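Local coordinates for oxysterol-binding protein homolog 3 (Saccharomyces cerevisiae, PDB 4IC4) that carries lipids in a hydrophobic pocket of its OSBP-related domain and transfers them between membranes, coupled to phosphoinositides, helping to maintain intracellular sterol distribution, at residues Phe128-Ile131 with Gly136-Leu139. Residues are numbered along the deposited sequence; the frame is centred on the assembly and turned at random.
Sequences FELI and GFRL
L130 and L139 face each other as a hydrogen-bonded pair of an antiparallel ladder, and their side chains leave the sheet on the same face, a case of how such a ladder sorts successive residues onto two faces. L139 reaches across the strand gap: with CG anti to the backbone N (chi1 168°), its CD2 methyl comes to 4.3 Å from CB of L130 and rests 3.8 Å from O of F128. The ring of F137 also approaches L130, its CE1 4.5 Å from CD2 of L130 and 4.2 Å from O of L130, which sits obliquely to the ring. F128, L130, F137 and L139 share one greasy face, where helix 71-76 packs on F128 and L139, and F301 of helix 300-305 on L130.

The pair belongs to the beta hairpin of strands 127-132 and 137-145 in the OSBP-related domain. Near its turn G136, at positive phi, and F137 together face R132, a G1 beta bulge. N of L130 gives to O of L139 at 2.8 Å, while N of L139 gives to O of L130 at 2.7 Å, more bent at 140°. O of L139 also receives CA-H of E129, and O of L130 that of R138.

On the opposite face I131 and R138, a non-hydrogen-bonded pair, run side by side, CG1 of I131 4.2 Å from CB of R138. The arginine's extended chain carries its guanidinium to a salt bridge with E156 and a cation-pi contact with W382, which I131 also touches. E129 sends its carboxylate to Y381 and R385, joining the hairpin to helix 381-386.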
ATOM      1  N   PHE A 128       0.334   8.659   8.340  1.00  6.50           N
ATOM      2  CA  PHE A 128      -1.003   8.315   7.903  1.00  5.42           C
ATOM      3  C   PHE A 128      -1.548   7.266   8.841  1.00  5.91           C
ATOM      4  O   PHE A 128      -0.990   6.179   8.969  1.00  6.89           O
ATOM      5  CB  PHE A 128      -1.051   7.779   6.473  1.00  6.18           C
ATOM      6  CG  PHE A 128      -2.427   7.347   6.048  1.00  5.99           C
ATOM      7  CD1 PHE A 128      -3.466   8.272   5.968  1.00  6.31           C
ATOM      8  CD2 PHE A 128      -2.697   6.010   5.770  1.00  6.67           C
ATOM      9  CE1 PHE A 128      -4.758   7.871   5.620  1.00  6.36           C
ATOM     10  CE2 PHE A 128      -3.984   5.597   5.421  1.00  7.21           C
ATOM     11  CZ  PHE A 128      -5.021   6.530   5.345  1.00  6.37           C
ATOM     12  N   GLU A 129      -2.626   7.610   9.531  1.00  5.92           N
ATOM     13  CA  GLU A 129      -3.260   6.669  10.431  1.00  6.18           C
ATOM     14  C   GLU A 129      -4.516   6.160   9.742  1.00  6.81           C
ATOM     15  O   GLU A 129      -5.091   6.843   8.889  1.00  6.24           O
ATOM     16  CB  GLU A 129      -3.665   7.340  11.747  1.00  6.44           C
ATOM     17  CG  GLU A 129      -4.782   8.376  11.597  1.00  7.52           C
ATOM     18  CD  GLU A 129      -5.491   8.678  12.910  1.00  8.02           C
ATOM     19  OE1 GLU A 129      -6.726   8.525  12.958  1.00  8.61           O
ATOM     20  OE2 GLU A 129      -4.824   9.072  13.887  1.00  8.46           O
ATOM     21  N   LEU A 130      -4.933   4.958  10.110  1.00  7.35           N
ATOM     22  CA  LEU A 130      -6.143   4.379   9.553  1.00  7.71           C
ATOM     23  C   LEU A 130      -6.780   3.467  10.583  1.00  8.91           C
ATOM     24  O   LEU A 130      -6.274   2.381  10.876  1.00  9.40           O
ATOM     25  CB  LEU A 130      -5.846   3.593   8.271  1.00  9.10           C
ATOM     26  CG  LEU A 130      -7.085   2.953   7.628  1.00 10.68           C
ATOM     27  CD1 LEU A 130      -8.085   4.030   7.210  1.00 11.82           C
ATOM     28  CD2 LEU A 130      -6.663   2.123   6.432  1.00 12.61           C
ATOM     29  N   ILE A 131      -7.888   3.934  11.147  1.00  9.12           N
ATOM     30  CA  ILE A 131      -8.629   3.172  12.134  1.00  9.76           C
ATOM     31  C   ILE A 131      -9.875   2.623  11.452  1.00  9.96           C
ATOM     32  O   ILE A 131     -10.710   3.388  10.961  1.00 10.94           O
ATOM     33  CB  ILE A 131      -9.072   4.060  13.312  1.00  9.57           C
ATOM     34  CG1 ILE A 131      -7.843   4.593  14.055  1.00 10.95           C
ATOM     35  CG2 ILE A 131      -9.965   3.261  14.253  1.00 11.90           C
ATOM     36  CD1 ILE A 131      -8.172   5.616  15.127  1.00 11.83           C
ATOM     37  N   GLY A 136     -11.933  -4.208  12.893  1.00 11.72           N
ATOM     38  CA  GLY A 136     -11.212  -4.414  14.134  1.00 11.96           C
ATOM     39  C   GLY A 136      -9.735  -4.080  14.169  1.00 10.98           C
ATOM     40  O   GLY A 136      -9.019  -4.588  15.032  1.00 11.82           O
ATOM     41  N   PHE A 137      -9.260  -3.232  13.262  1.00  9.82           N
ATOM     42  CA  PHE A 137      -7.842  -2.905  13.288  1.00 10.58           C
ATOM     43  C   PHE A 137      -7.548  -1.424  13.171  1.00  9.76           C
ATOM     44  O   PHE A 137      -8.408  -0.621  12.808  1.00 10.16           O
ATOM     45  CB  PHE A 137      -7.092  -3.662  12.179  1.00 11.18           C
ATOM     46  CG  PHE A 137      -7.238  -3.054  10.800  1.00 12.44           C
ATOM     47  CD1 PHE A 137      -6.455  -1.968  10.413  1.00 13.42           C
ATOM     48  CD2 PHE A 137      -8.139  -3.589   9.881  1.00 12.50           C
ATOM     49  CE1 PHE A 137      -6.564  -1.424   9.129  1.00 14.05           C
ATOM     50  CE2 PHE A 137      -8.257  -3.054   8.597  1.00 12.77           C
ATOM     51  CZ  PHE A 137      -7.469  -1.970   8.218  1.00 11.71           C
ATOM     52  N   ARG A 138      -6.320  -1.070  13.512  1.00 10.41           N
ATOM     53  CA  ARG A 138      -5.867   0.301  13.389  1.00 10.30           C
ATOM     54  C   ARG A 138      -4.465   0.209  12.824  1.00 11.66           C
ATOM     55  O   ARG A 138      -3.734  -0.749  13.085  1.00 13.67           O
ATOM     56  CB  ARG A 138      -5.850   1.017  14.736  1.00 11.31           C
ATOM     57  CG  ARG A 138      -4.835   0.486  15.722  1.00 10.83           C
ATOM     58  CD  ARG A 138      -4.950   1.232  17.032  1.00 12.98           C
ATOM     59  NE  ARG A 138      -3.926   0.830  17.986  1.00 14.78           N
ATOM     60  CZ  ARG A 138      -3.919   1.198  19.262  1.00 18.66           C
ATOM     61  NH1 ARG A 138      -4.887   1.974  19.730  1.00 17.77           N
ATOM     62  NH2 ARG A 138      -2.946   0.794  20.065  1.00 20.91           N
ATOM     63  N   LEU A 139      -4.096   1.209  12.045  1.00  9.20           N
ATOM     64  CA  LEU A 139      -2.792   1.229  11.425  1.00  9.91           C
ATOM     65  C   LEU A 139      -2.177   2.609  11.546  1.00  8.25           C
ATOM     66  O   LEU A 139      -2.884   3.617  11.519  1.00  7.64           O
ATOM     67  CB  LEU A 139      -2.946   0.850   9.948  1.00 12.95           C
ATOM     68  CG  LEU A 139      -1.819   1.029   8.930  1.00 12.42           C
ATOM     69  CD1 LEU A 139      -2.130   0.171   7.704  1.00 12.69           C
ATOM     70  CD2 LEU A 139      -1.673   2.494   8.534  1.00 11.37           C
TER